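Local atomic coordinates of probable oxidoreductase (Pseudomonas aeruginosa, PDB entry 4B7C), a protein that probably catalyses an NADP-dependent oxidation or reduction, as a medium-chain dehydrogenase/reductase with a Rossmann-fold cofactor domain, on a substrate that is not established. Residues I7-Q12 with V102-I107; S18-R23 with Q252-E257; R75-G80 with N97-V102; T236-K241 with L266-N271; A242-C247 with A273-M278. All blocks are in the same frame, centred on the assembly; numbering follows the deposited sequence. Where two conformers were deposited one is given.

Overall arrangement
Contacts 1 and 3 lie in the GroES-like N-terminal domain, share Val102 and touch each other; contact 3 is the more buried, built of glycine-rich backbone pairing, whereas contact 1, only partly buried, relies on a salt bridge and side-chain amides. At the far side of the chain, contacts 4 and 5 occupy the Rossmann domain, their centres about 12 Å apart. Contact 5 is the regular parallel pairing of strands 242-246 and 274-277 in the core; contact 4 packs the corner before the first strand against the short helix before the second. Both reach the second subunit. Contact 2, a surface meeting of two loops without hydrogen bonds between them, joins the two domains.

Contact 1: I7-Q12 with V102-I107; sequences INRQYQ and VQDYFI
Gln10 and Gln103 face each other in a single backbone bridge, with strand 7-12 and the chain at 102-105 running in nearly opposite directions, 163° apart. Here the first strand of the GroES-like N-terminal domain meets the approach to strand 105-108. Tyr11 N donates to Val102 O at 3.0 Å, almost straight, and Asp104 N donates to Arg9 O, so the backbones are stitched on both sides of the bridge. Arg9 grips Asp104 side-on: NE meets OD2 at 2.8 Å and NH2 meets OD1 at 3.0 Å, each on a syn lone pair, with guanidinium and carboxylate planes only 14° apart. Asp104 OD2 also takes Arg9 N on its anti side, tilted out of the carboxylate plane, which helps hold the rotation. The other cluster centres on Gln103 OE1, which Asn8 ND2 and Gln10 NE2 reach from opposite faces of its plane. Gln103 NE2 turns to Leu100 O, so both ends of this buried amide are used. With CG anti to the backbone N, Asn8 carries its amide across to residues 103-105. Tyr11 lays CB against Val102 CG1 at 3.7 Å, while its hydroxyl bonds to Glu314 O and its ring stacks with Phe28. Asn8 OD1 accepts from Tyr105 N at 2.8 Å, the donor standing 45° above the plane of the amide carbonyl.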
# COMPACT_ATOMS: atom_id res chain seq x y z
N ILE B 7 -47.55 -3.24 -12.33
CA ILE B 7 -46.38 -3.98 -12.82
C ILE B 7 -45.07 -3.30 -12.41
O ILE B 7 -44.90 -2.10 -12.58
CB ILE B 7 -46.41 -4.17 -14.36
CG1 ILE B 7 -47.59 -5.08 -14.75
CG2 ILE B 7 -45.11 -4.79 -14.84
CD1 ILE B 7 -47.38 -6.54 -14.40
N ASN B 8 -44.14 -4.11 -11.92
CA ASN B 8 -42.77 -3.67 -11.66
C ASN B 8 -41.84 -4.23 -12.73
O ASN B 8 -41.58 -5.43 -12.75
CB ASN B 8 -42.31 -4.12 -10.27
CG ASN B 8 -40.92 -3.61 -9.91
OD1 ASN B 8 -40.48 -2.56 -10.39
ND2 ASN B 8 -40.22 -4.37 -9.07
N ARG B 9 -41.36 -3.37 -13.62
CA ARG B 9 -40.39 -3.81 -14.62
C ARG B 9 -39.02 -3.88 -13.95
O ARG B 9 -38.64 -2.97 -13.20
CB ARG B 9 -40.31 -2.86 -15.82
CG ARG B 9 -41.64 -2.65 -16.54
CD ARG B 9 -41.52 -1.54 -17.57
NE ARG B 9 -41.15 -0.27 -16.96
CZ ARG B 9 -40.65 0.76 -17.62
NH1 ARG B 9 -40.44 0.70 -18.93
NH2 ARG B 9 -40.34 1.86 -16.96
N GLN B 10 -38.29 -4.95 -14.26
CA GLN B 10 -36.98 -5.20 -13.66
C GLN B 10 -35.97 -5.68 -14.68
O GLN B 10 -36.30 -6.46 -15.58
CB GLN B 10 -37.08 -6.27 -12.59
CG GLN B 10 -38.15 -6.10 -11.54
CD GLN B 10 -38.12 -7.26 -10.56
OE1 GLN B 10 -38.11 -8.42 -10.97
NE2 GLN B 10 -38.04 -6.96 -9.27
N TYR B 11 -34.74 -5.23 -14.52
CA TYR B 11 -33.61 -5.84 -15.21
C TYR B 11 -32.93 -6.81 -14.26
O TYR B 11 -32.41 -6.41 -13.22
CB TYR B 11 -32.62 -4.82 -15.73
CG TYR B 11 -32.96 -4.33 -17.10
CD1 TYR B 11 -32.79 -5.16 -18.21
CD2 TYR B 11 -33.46 -3.05 -17.30
CE1 TYR B 11 -33.10 -4.71 -19.48
CE2 TYR B 11 -33.78 -2.60 -18.56
CZ TYR B 11 -33.59 -3.44 -19.65
OH TYR B 11 -33.92 -2.99 -20.90
N GLN B 12 -32.97 -8.09 -14.63
CA GLN B 12 -32.31 -9.13 -13.86
C GLN B 12 -30.98 -9.50 -14.50
O GLN B 12 -30.82 -9.37 -15.71
CB GLN B 12 -33.17 -10.37 -13.76
CG GLN B 12 -34.49 -10.15 -13.05
CD GLN B 12 -35.40 -11.36 -13.10
OE1 GLN B 12 -35.10 -12.35 -13.77
NE2 GLN B 12 -36.52 -11.30 -12.38
N VAL B 102 -32.25 -1.98 -10.31
CA VAL B 102 -32.59 -1.56 -11.67
C VAL B 102 -34.02 -2.01 -11.96
O VAL B 102 -34.26 -3.03 -12.61
CB VAL B 102 -31.62 -2.11 -12.74
CG1 VAL B 102 -32.03 -1.60 -14.11
CG2 VAL B 102 -30.19 -1.67 -12.45
N GLN B 103 -34.96 -1.21 -11.47
CA GLN B 103 -36.38 -1.54 -11.52
C GLN B 103 -37.25 -0.30 -11.27
O GLN B 103 -36.75 0.75 -10.88
CB GLN B 103 -36.72 -2.62 -10.49
CG GLN B 103 -36.35 -2.25 -9.07
CD GLN B 103 -36.54 -3.37 -8.09
OE1 GLN B 103 -37.28 -4.33 -8.33
NE2 GLN B 103 -35.87 -3.25 -6.94
N ASP B 104 -38.55 -0.44 -11.53
CA ASP B 104 -39.51 0.66 -11.34
C ASP B 104 -39.75 0.94 -9.86
O ASP B 104 -39.87 2.10 -9.45
CB ASP B 104 -40.87 0.34 -11.97
CG ASP B 104 -40.86 0.44 -13.49
OD1 ASP B 104 -40.32 1.43 -14.04
OD2 ASP B 104 -41.40 -0.49 -14.14
N TYR B 105 -39.85 -0.14 -9.08
CA TYR B 105 -40.21 -0.05 -7.67
C TYR B 105 -39.29 -0.90 -6.82
O TYR B 105 -38.92 -2.01 -7.22
CB TYR B 105 -41.63 -0.56 -7.43
CG TYR B 105 -42.72 0.23 -8.09
CD1 TYR B 105 -43.31 1.31 -7.44
CD2 TYR B 105 -43.17 -0.11 -9.36
CE1 TYR B 105 -44.33 2.03 -8.04
CE2 TYR B 105 -44.18 0.61 -9.98
CZ TYR B 105 -44.76 1.68 -9.30
OH TYR B 105 -45.75 2.40 -9.90
N PHE B 106 -38.92 -0.37 -5.65
CA PHE B 106 -38.19 -1.13 -4.64
C PHE B 106 -39.12 -1.49 -3.50
O PHE B 106 -39.82 -0.61 -2.97
CB PHE B 106 -37.00 -0.36 -4.09
CG PHE B 106 -36.41 -0.97 -2.84
CD1 PHE B 106 -35.45 -1.97 -2.92
CD2 PHE B 106 -36.84 -0.56 -1.57
CE1 PHE B 106 -34.91 -2.54 -1.78
CE2 PHE B 106 -36.31 -1.14 -0.43
CZ PHE B 106 -35.35 -2.13 -0.53
N ILE B 107 -39.14 -2.76 -3.14
CA ILE B 107 -39.81 -3.24 -1.94
C ILE B 107 -38.83 -4.04 -1.11
O ILE B 107 -38.24 -4.99 -1.59
CB ILE B 107 -41.02 -4.13 -2.22
CG1 ILE B 107 -42.14 -3.34 -2.89
CG2 ILE B 107 -41.59 -4.70 -0.94
CD1 ILE B 107 -43.41 -4.18 -3.10

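Contact 2: S18-R23 with Q252-E257; sequences SGLPGR and QYNNKE
Leu20 CD1 sits over one face of the Asn254 amide, 3.4 Å from Asn254 CG and 3.5 Å from Asn254 ND2. At the oxygen edge, near the amide plane, Gly19 O lies 3.2 Å from Asn254 OD1. Two acceptors cannot bond to each other, and Arg55 probably eases their proximity: its NH2 donates to Gly19 O and its NE makes a weak bond to Asn254 OD1. The same oxygen, Asn254 OD1, is 3.3 Å from Pro21 CD, with the proline ring and the asparagine side chain crossing at about a right angle. Gly19 has a positive phi, which favours glycine, and the bent side chain of Lys256 packs closely there, CD coming within 3.9 Å of Gly19 N. No hydrogen bond links the two loops directly. Asn254 is in the type I beta turn Gln252-Asn255 of the Rossmann domain, while residues 18-23 belong to the N-terminal domain, making this a surface contact between domains. Pro21 and Tyr253 both lean on Arg55 of helix 53-58, and loop 18-23, which links strands 7-13 and 26-32, also touches helix 316-321 through Pro21 on Leu321.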
# COMPACT_ATOMS: atom_id res chain seq x y z
N SER B 18 -18.47 -12.11 -20.10
CA SER B 18 -17.06 -12.18 -20.44
C SER B 18 -16.71 -10.88 -21.08
O SER B 18 -17.21 -10.60 -22.15
CB SER B 18 -16.87 -13.26 -21.51
OG SER B 18 -16.27 -14.41 -20.97
N GLY B 19 -15.80 -10.12 -20.48
CA GLY B 19 -15.42 -8.82 -20.99
C GLY B 19 -16.54 -7.81 -20.85
O GLY B 19 -17.11 -7.65 -19.76
N LEU B 20 -16.86 -7.13 -21.95
CA LEU B 20 -17.87 -6.08 -21.92
C LEU B 20 -19.26 -6.72 -21.80
O LEU B 20 -19.52 -7.74 -22.44
CB LEU B 20 -17.80 -5.22 -23.21
CG LEU B 20 -18.06 -3.72 -23.12
CD1 LEU B 20 -17.03 -2.99 -22.26
CD2 LEU B 20 -18.13 -3.10 -24.52
N PRO B 21 -20.15 -6.14 -20.98
CA PRO B 21 -21.51 -6.69 -20.92
C PRO B 21 -22.23 -6.44 -22.22
O PRO B 21 -22.06 -5.40 -22.87
CB PRO B 21 -22.18 -5.93 -19.75
CG PRO B 21 -21.28 -4.80 -19.41
CD PRO B 21 -19.95 -5.02 -20.05
N GLY B 22 -23.07 -7.40 -22.57
CA GLY B 22 -23.68 -7.41 -23.87
C GLY B 22 -25.18 -7.46 -23.75
O GLY B 22 -25.76 -7.18 -22.69
N ARG B 23 -25.82 -7.81 -24.86
CA ARG B 23 -27.27 -7.74 -24.91
C ARG B 23 -27.93 -8.94 -24.26
O ARG B 23 -29.13 -8.88 -24.02
CB ARG B 23 -27.79 -7.48 -26.33
CG ARG B 23 -27.40 -6.12 -26.90
CD ARG B 23 -27.97 -4.92 -26.11
NE ARG B 23 -29.39 -4.67 -26.38
CZ ARG B 23 -30.04 -3.55 -26.05
NH1 ARG B 23 -29.41 -2.52 -25.48
NH2 ARG B 23 -31.33 -3.46 -26.33
N GLN B 252 -9.47 -1.96 -15.32
CA GLN B 252 -9.49 -3.40 -15.06
C GLN B 252 -10.87 -4.05 -15.17
O GLN B 252 -10.95 -5.27 -15.21
CB GLN B 252 -8.93 -3.62 -13.64
CG GLN B 252 -7.57 -2.98 -13.47
CD GLN B 252 -6.54 -3.48 -14.47
OE1 GLN B 252 -6.46 -4.68 -14.75
NE2 GLN B 252 -5.76 -2.56 -15.04
N TYR B 253 -11.96 -3.26 -15.23
CA TYR B 253 -13.30 -3.87 -15.00
C TYR B 253 -13.71 -4.84 -16.13
O TYR B 253 -14.13 -5.99 -15.88
CB TYR B 253 -14.43 -2.83 -14.76
CG TYR B 253 -14.59 -2.34 -13.31
CD1 TYR B 253 -14.83 -3.24 -12.27
CD2 TYR B 253 -14.51 -0.99 -12.98
CE1 TYR B 253 -14.96 -2.81 -10.96
CE2 TYR B 253 -14.63 -0.55 -11.67
CZ TYR B 253 -14.86 -1.46 -10.66
OH TYR B 253 -14.96 -1.01 -9.36
N ASN B 254 -13.56 -4.39 -17.38
CA ASN B 254 -13.94 -5.18 -18.55
C ASN B 254 -12.76 -5.91 -19.17
O ASN B 254 -12.85 -6.40 -20.31
CB ASN B 254 -14.60 -4.28 -19.60
CG ASN B 254 -15.94 -3.75 -19.14
OD1 ASN B 254 -16.90 -4.50 -18.99
ND2 ASN B 254 -16.01 -2.45 -18.93
N ASN B 255 -11.67 -6.01 -18.43
CA ASN B 255 -10.44 -6.61 -18.96
C ASN B 255 -10.53 -8.13 -18.83
O ASN B 255 -10.97 -8.64 -17.79
CB ASN B 255 -9.18 -6.07 -18.28
CG ASN B 255 -8.00 -6.00 -19.22
OD1 ASN B 255 -7.34 -4.97 -19.30
ND2 ASN B 255 -7.72 -7.09 -19.93
N LYS B 256 -10.13 -8.83 -19.88
CA LYS B 256 -10.19 -10.28 -19.90
C LYS B 256 -9.24 -10.94 -18.90
O LYS B 256 -8.03 -11.03 -19.12
CB LYS B 256 -9.90 -10.81 -21.31
CG LYS B 256 -10.98 -10.52 -22.34
CD LYS B 256 -12.33 -11.11 -21.94
CE LYS B 256 -13.14 -11.54 -23.15
NZ LYS B 256 -12.75 -12.89 -23.64
N GLU B 257 -9.81 -11.33 -17.76
CA GLU B 257 -9.33 -12.46 -16.94
C GLU B 257 -8.13 -12.27 -16.00
O GLU B 257 -7.74 -13.23 -15.32
CB GLU B 257 -9.10 -13.69 -17.85
CG GLU B 257 -10.38 -14.29 -18.42
CD GLU B 257 -10.82 -15.55 -17.70
OE1 GLU B 257 -10.12 -16.58 -17.82
OE2 GLU B 257 -11.86 -15.52 -17.00

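Contact 3: R75-G80 with N97-V102; sequences RALGVG and NGALGV
Gly78 and Gly98 form an antiparallel hydrogen-bonded pair: Gly78 N donates to Gly98 O at 2.8 Å and Gly98 N donates to Gly78 O at 3.0 Å. Val79 and Asn97 follow as a non-hydrogen-bonded pair, with Val79 CG1 4.2 Å from Asn97 CB on the face they share. In the other direction the chain at 98 turns a corner, and Ala99 becomes the centre of an inverse gamma turn. Gly101 N nevertheless comes back to Ala76 O, at 3.0 Å and 169°, in the carbonyl plane on a lone pair. Strand 77-85 and strand 95-97 are thus neighbours in the mixed sheet of the GroES-like domain, and 98-102 carries the chain from strand 95-97 to strand 105-108, which belongs to the same sheet. Leu100 turns back onto strand 77-80. With CG beside the backbone N (chi1 -62°) and the chain then extended, its CD1 presses on the backbone of 78-80, 3.3 Å from Gly78 C and 3.4 Å from Val79 C; this close fit is made against residues 78 and 80, neither of which has a side chain. Beyond the corner, Ala76 CB meets the CG2 branch of Val102 at 3.7 Å. The guanidinium of Arg75 is held outside this pairing: NH2 bonds to Pro66 O and the group makes a cation-pi contact with Trp57. Leu77 CD2 rests over the backbone of Gly98, 4.0 Å from Gly98 O.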
# COMPACT_ATOMS: atom_id res chain seq x y z
N ARG B 75 -28.22 -4.83 -9.16
CA ARG B 75 -27.96 -3.87 -8.09
C ARG B 75 -27.76 -2.46 -8.65
O ARG B 75 -27.07 -2.28 -9.64
CB ARG B 75 -26.72 -4.28 -7.27
CG ARG B 75 -26.36 -3.32 -6.14
CD ARG B 75 -25.22 -3.79 -5.24
NE ARG B 75 -25.47 -5.15 -4.76
CZ ARG B 75 -24.65 -6.19 -4.87
NH1 ARG B 75 -23.45 -6.08 -5.43
NH2 ARG B 75 -25.05 -7.36 -4.38
N ALA B 76 -28.36 -1.47 -8.00
CA ALA B 76 -28.16 -0.06 -8.36
C ALA B 76 -28.53 0.84 -7.20
O ALA B 76 -29.57 0.66 -6.57
CB ALA B 76 -29.01 0.30 -9.57
N LEU B 77 -27.68 1.81 -6.93
CA LEU B 77 -28.01 2.88 -6.02
C LEU B 77 -28.98 3.81 -6.74
O LEU B 77 -28.90 4.01 -7.96
CB LEU B 77 -26.77 3.66 -5.57
CG LEU B 77 -25.76 2.87 -4.71
CD1 LEU B 77 -24.49 3.69 -4.51
CD2 LEU B 77 -26.32 2.44 -3.37
N GLY B 78 -29.91 4.37 -5.99
CA GLY B 78 -30.89 5.26 -6.58
C GLY B 78 -31.53 6.19 -5.59
O GLY B 78 -31.34 6.05 -4.38
N VAL B 79 -32.31 7.13 -6.13
CA VAL B 79 -33.16 7.98 -5.33
C VAL B 79 -34.60 7.74 -5.73
O VAL B 79 -34.93 7.60 -6.91
CB VAL B 79 -32.85 9.48 -5.45
CG1 VAL B 79 -31.67 9.82 -4.55
CG2 VAL B 79 -32.55 9.87 -6.89
N GLY B 80 -35.46 7.70 -4.73
CA GLY B 80 -36.87 7.44 -4.97
C GLY B 80 -37.76 7.99 -3.88
O GLY B 80 -37.29 8.45 -2.84
N ASN B 97 -32.36 7.81 -0.51
CA ASN B 97 -31.22 7.27 -1.26
C ASN B 97 -30.94 5.88 -0.73
O ASN B 97 -30.93 5.66 0.47
CB ASN B 97 -29.98 8.15 -1.08
CG ASN B 97 -28.73 7.58 -1.76
OD1 ASN B 97 -28.26 6.49 -1.42
ND2 ASN B 97 -28.17 8.34 -2.69
N GLY B 98 -30.74 4.93 -1.62
CA GLY B 98 -30.46 3.55 -1.21
C GLY B 98 -30.24 2.63 -2.39
O GLY B 98 -30.25 3.07 -3.55
N ALA B 99 -30.01 1.36 -2.10
CA ALA B 99 -29.83 0.34 -3.13
C ALA B 99 -31.21 -0.03 -3.64
O ALA B 99 -31.82 -0.98 -3.17
CB ALA B 99 -29.10 -0.89 -2.58
N LEU B 100 -31.71 0.75 -4.59
CA LEU B 100 -33.10 0.60 -5.07
C LEU B 100 -33.26 -0.45 -6.17
O LEU B 100 -34.37 -0.91 -6.44
CB LEU B 100 -33.63 1.95 -5.58
CG LEU B 100 -33.70 3.07 -4.53
CD1 LEU B 100 -34.28 4.36 -5.12
CD2 LEU B 100 -34.49 2.63 -3.30
N GLY B 101 -32.16 -0.77 -6.84
CA GLY B 101 -32.18 -1.80 -7.89
C GLY B 101 -32.60 -1.25 -9.25
O GLY B 101 -33.24 -0.19 -9.33
N VAL B 102 -32.25 -1.98 -10.31
CA VAL B 102 -32.59 -1.56 -11.67
C VAL B 102 -34.02 -2.01 -11.96
O VAL B 102 -34.26 -3.03 -12.61
CB VAL B 102 -31.62 -2.11 -12.74
CG1 VAL B 102 -32.03 -1.60 -14.11
CG2 VAL B 102 -30.19 -1.67 -12.45

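Contact 4: T236-K241 with L266-N271; sequences TRIAFK and LSLLVN
Asn271 touches the 238-241 corner all along its side chain. CB packs against Ala239 O at 3.6 Å, and CG lies at the same distance from Ile238 O. At the tip the amide divides: OD1 faces the backbone of Ile238 and Phe240, while ND2 turns back to the helix that precedes it, donating to Ser267 O at 3.1 Å and, weakly, to Ser267 OG. ND2 also lies 3.6 Å from Ile238 CG1, which occupies the cramped position between backbone N and carbonyl carbon (chi1 59°) and so reaches the helix; there it meets Ser267 OG at 3.3 Å, a hydroxyl bonded to Leu235 O. The direct hydrogen bond between the segments is a backbone one, Lys241 N to Asn271 O at 2.9 Å and 170°. One water donates to both Thr236 O and Ile238 O, with a weak bond from Asn271 ND2. The site lies in the Rossmann domain, where helix 267-270 leads into strand 274-277, and Leu269 and Val270 pack on the second subunit. Ser267 O takes both Asn271 N and Asn271 ND2, from opposite faces of its plane, so the Asn271 side chain and backbone N both hold that carbonyl, while Asn271 O binds the strand corner.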
# COMPACT_ATOMS: atom_id res chain seq x y z
N THR B 236 6.09 6.06 -9.99
CA THR B 236 7.48 6.50 -10.25
C THR B 236 7.73 7.95 -9.83
O THR B 236 8.88 8.37 -9.73
CB THR B 236 7.87 6.34 -11.73
OG1 THR B 236 7.14 7.27 -12.54
CG2 THR B 236 7.58 4.92 -12.19
N ARG B 237 6.67 8.71 -9.58
CA ARG B 237 6.79 10.16 -9.32
C ARG B 237 6.28 10.61 -7.95
O ARG B 237 6.23 11.81 -7.67
CB ARG B 237 6.07 10.94 -10.42
CG ARG B 237 6.71 10.71 -11.78
CD ARG B 237 8.23 11.03 -11.79
NE ARG B 237 8.49 11.22 -13.19
CZ ARG B 237 8.31 12.34 -13.86
NH1 ARG B 237 7.95 13.47 -13.26
NH2 ARG B 237 8.54 12.31 -15.16
N ILE B 238 5.92 9.65 -7.10
CA ILE B 238 5.43 10.00 -5.77
C ILE B 238 6.55 10.57 -4.91
O ILE B 238 7.73 10.22 -5.07
CB ILE B 238 4.74 8.83 -5.03
CG1 ILE B 238 5.67 7.63 -4.85
CG2 ILE B 238 3.50 8.35 -5.78
CD1 ILE B 238 5.11 6.56 -3.94
N ALA B 239 6.17 11.48 -4.03
CA ALA B 239 7.10 12.10 -3.10
C ALA B 239 7.27 11.27 -1.83
O ALA B 239 6.50 10.35 -1.56
CB ALA B 239 6.60 13.48 -2.71
N PHE B 240 8.28 11.65 -1.06
CA PHE B 240 8.48 11.16 0.29
C PHE B 240 7.19 11.31 1.12
O PHE B 240 6.58 12.38 1.14
CB PHE B 240 9.64 11.94 0.94
CG PHE B 240 9.89 11.60 2.39
CD1 PHE B 240 10.28 10.31 2.76
CD2 PHE B 240 9.78 12.57 3.37
CE1 PHE B 240 10.52 10.00 4.09
CE2 PHE B 240 10.02 12.27 4.70
CZ PHE B 240 10.40 10.99 5.06
N LYS B 241 6.78 10.22 1.77
CA LYS B 241 5.57 10.17 2.63
C LYS B 241 4.27 10.42 1.85
O LYS B 241 3.28 10.90 2.40
CB LYS B 241 5.69 11.13 3.83
CG LYS B 241 6.68 10.63 4.88
CD LYS B 241 6.83 11.34 6.20
CE LYS B 241 7.21 10.41 7.36
NZ LYS B 241 6.17 9.46 7.83
N LEU B 266 7.34 -0.93 -5.24
CA LEU B 266 8.47 -0.71 -4.32
C LEU B 266 8.84 0.75 -4.17
O LEU B 266 9.60 1.13 -3.28
CB LEU B 266 9.70 -1.54 -4.73
CG LEU B 266 9.63 -3.02 -4.35
CD1 LEU B 266 10.80 -3.79 -4.94
CD2 LEU B 266 9.59 -3.17 -2.82
N SER B 267 8.29 1.60 -5.03
CA SER B 267 8.38 3.05 -4.82
C SER B 267 7.82 3.42 -3.44
O SER B 267 8.25 4.40 -2.83
CB SER B 267 7.63 3.81 -5.92
OG SER B 267 7.79 5.20 -5.73
N LEU B 268 6.86 2.65 -2.96
CA LEU B 268 6.31 2.83 -1.59
C LEU B 268 7.35 2.63 -0.50
O LEU B 268 7.32 3.29 0.54
CB LEU B 268 5.15 1.87 -1.35
CG LEU B 268 3.89 2.05 -2.20
CD1 LEU B 268 2.93 0.90 -1.98
CD2 LEU B 268 3.24 3.40 -1.94
N LEU B 269 8.29 1.73 -0.76
CA LEU B 269 9.45 1.54 0.12
C LEU B 269 10.45 2.70 -0.00
O LEU B 269 10.80 3.34 0.99
CB LEU B 269 10.14 0.20 -0.20
CG LEU B 269 11.44 -0.13 0.54
CD1 LEU B 269 11.29 -0.05 2.04
CD2 LEU B 269 11.89 -1.53 0.15
N VAL B 270 10.91 2.94 -1.23
CA VAL B 270 11.89 4.01 -1.50
C VAL B 270 11.45 5.36 -0.94
O VAL B 270 12.23 6.08 -0.31
CB VAL B 270 12.13 4.13 -3.01
CG1 VAL B 270 13.12 5.25 -3.31
CG2 VAL B 270 12.64 2.80 -3.56
N ASN B 271 10.17 5.66 -1.11
CA ASN B 271 9.58 6.92 -0.65
C ASN B 271 8.85 6.84 0.70
O ASN B 271 8.28 7.83 1.18
CB ASN B 271 8.64 7.44 -1.73
CG ASN B 271 9.38 7.81 -2.99
OD1 ASN B 271 10.17 8.74 -2.98
ND2 ASN B 271 9.17 7.05 -4.06
O HOH W 1 9.39 9.01 -6.66

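Contact 5: A242-C247 with A273-M278; sequences ARIVLC and ARMEGM
Ile244 N donates to Arg274 O at 2.7 Å, the shortest link in a run of five backbone hydrogen bonds that zips the two strands together. Arg274 N to Ala242 O comes before it; Glu276 N to Ile244 O, Leu246 N to Glu276 O and a longer Met278 N to Leu246 O, 3.2 Å, come after. The donors fall now on one strand, now on the other, as in parallel pairing, and the strand axes run 4.6 Å apart with a 19° angle between them. On the face of Ile244 and Leu246, Met275 is the filler: its CG points opposite the backbone N (chi1 -179°), the chain stays extended to SD, and it bends at the end so that CE touches Ile244 CD1 at 3.7 Å, while CG lies 3.9 Å from Leu246 CD1. These are strands 242-246 and 274-277 of the parallel Rossmann sheet, order 3-2-1-4-5-6, joined through helix 267-270 as a beta-alpha-beta unit. Helix 228-235 packs on this face through Leu231 and Leu235. On the other face, Arg243 CG lies 3.7 Å from Arg274 NH1, but the two guanidinium planes are 73° apart and the charges are drawn to different partners: Arg243 to Glu151, Arg274 to Glu276 of the second subunit. Strand 274-277 pairs antiparallel with a strand of that subunit, making one continuous sheet through both. At the C-terminal ends, Met278 CG touches both Val245 CG2 and Cys247 SG, 4.0 Å from each, and one water donates to both Cys247 O and Met278 O.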
# COMPACT_ATOMS: atom_id res chain seq x y z
N ALA B 242 4.27 10.06 0.57
CA ALA B 242 3.08 10.17 -0.25
C ALA B 242 1.98 9.26 0.26
O ALA B 242 2.25 8.23 0.89
CB ALA B 242 3.40 9.80 -1.68
N ARG B 243 0.75 9.64 -0.03
CA ARG B 243 -0.42 8.81 0.25
C ARG B 243 -1.13 8.51 -1.04
O ARG B 243 -1.49 9.41 -1.80
CB ARG B 243 -1.38 9.50 1.21
CG ARG B 243 -0.88 9.55 2.64
CD ARG B 243 0.08 10.72 2.86
NE ARG B 243 -0.54 12.01 2.82
CZ ARG B 243 0.03 13.14 2.41
NH1 ARG B 243 1.28 13.22 1.92
NH2 ARG B 243 -0.70 14.21 2.50
N ILE B 244 -1.33 7.23 -1.29
CA ILE B 244 -2.11 6.75 -2.42
C ILE B 244 -3.41 6.17 -1.90
O ILE B 244 -3.41 5.22 -1.09
CB ILE B 244 -1.37 5.67 -3.22
CG1 ILE B 244 -0.07 6.24 -3.79
CG2 ILE B 244 -2.26 5.13 -4.33
CD1 ILE B 244 0.66 5.28 -4.70
N VAL B 245 -4.53 6.74 -2.34
CA VAL B 245 -5.83 6.22 -1.95
C VAL B 245 -6.46 5.49 -3.12
O VAL B 245 -6.61 6.04 -4.22
CB VAL B 245 -6.77 7.31 -1.37
CG1 VAL B 245 -6.90 8.48 -2.32
CG2 VAL B 245 -8.13 6.71 -1.05
N LEU B 246 -6.81 4.23 -2.88
CA LEU B 246 -7.44 3.38 -3.88
C LEU B 246 -8.96 3.36 -3.68
O LEU B 246 -9.45 2.90 -2.64
CB LEU B 246 -6.92 1.95 -3.81
CG LEU B 246 -5.41 1.76 -3.89
CD1 LEU B 246 -5.11 0.26 -3.78
CD2 LEU B 246 -4.85 2.35 -5.18
N CYS B 247 -9.68 3.86 -4.67
CA CYS B 247 -11.15 3.90 -4.65
C CYS B 247 -11.77 2.99 -5.69
O CYS B 247 -12.94 2.62 -5.58
CB CYS B 247 -11.64 5.31 -4.91
SG CYS B 247 -11.31 6.39 -3.54
N ALA B 273 6.11 5.55 1.64
CA ALA B 273 4.78 6.03 1.31
C ALA B 273 3.74 4.98 1.65
O ALA B 273 4.07 3.82 1.89
CB ALA B 273 4.71 6.32 -0.19
N ARG B 274 2.48 5.40 1.59
CA ARG B 274 1.35 4.58 2.00
C ARG B 274 0.35 4.42 0.87
O ARG B 274 -0.00 5.39 0.20
CB ARG B 274 0.68 5.22 3.22
CG ARG B 274 -0.59 4.53 3.69
CD ARG B 274 -1.29 5.35 4.76
NE ARG B 274 -0.42 5.59 5.90
CZ ARG B 274 -0.16 6.78 6.45
NH1 ARG B 274 -0.72 7.90 5.98
NH2 ARG B 274 0.66 6.86 7.49
N MET B 275 -0.09 3.19 0.67
CA MET B 275 -1.15 2.88 -0.28
C MET B 275 -2.29 2.22 0.49
O MET B 275 -2.11 1.17 1.12
CB MET B 275 -0.67 1.96 -1.40
CG MET B 275 -1.74 1.62 -2.43
SD MET B 275 -1.19 0.50 -3.72
CE MET B 275 -0.35 1.69 -4.74
N GLU B 276 -3.48 2.82 0.40
CA GLU B 276 -4.61 2.39 1.21
C GLU B 276 -5.94 2.41 0.47
O GLU B 276 -6.27 3.35 -0.25
CB GLU B 276 -4.70 3.27 2.46
CG GLU B 276 -5.74 2.80 3.46
CD GLU B 276 -5.68 3.54 4.78
OE1 GLU B 276 -4.66 4.21 5.06
OE2 GLU B 276 -6.64 3.44 5.56
N GLY B 277 -6.70 1.34 0.67
CA GLY B 277 -8.02 1.21 0.08
C GLY B 277 -9.11 1.75 0.99
O GLY B 277 -8.96 1.78 2.21
N MET B 278 -10.20 2.20 0.38
CA MET B 278 -11.37 2.67 1.13
C MET B 278 -12.66 2.36 0.40
O MET B 278 -12.67 2.19 -0.83
CB MET B 278 -11.30 4.17 1.44
CG MET B 278 -11.56 5.10 0.26
SD MET B 278 -13.29 5.29 -0.21
CE MET B 278 -13.92 6.25 1.15
O HOH W 2 -14.18 2.83 -3.01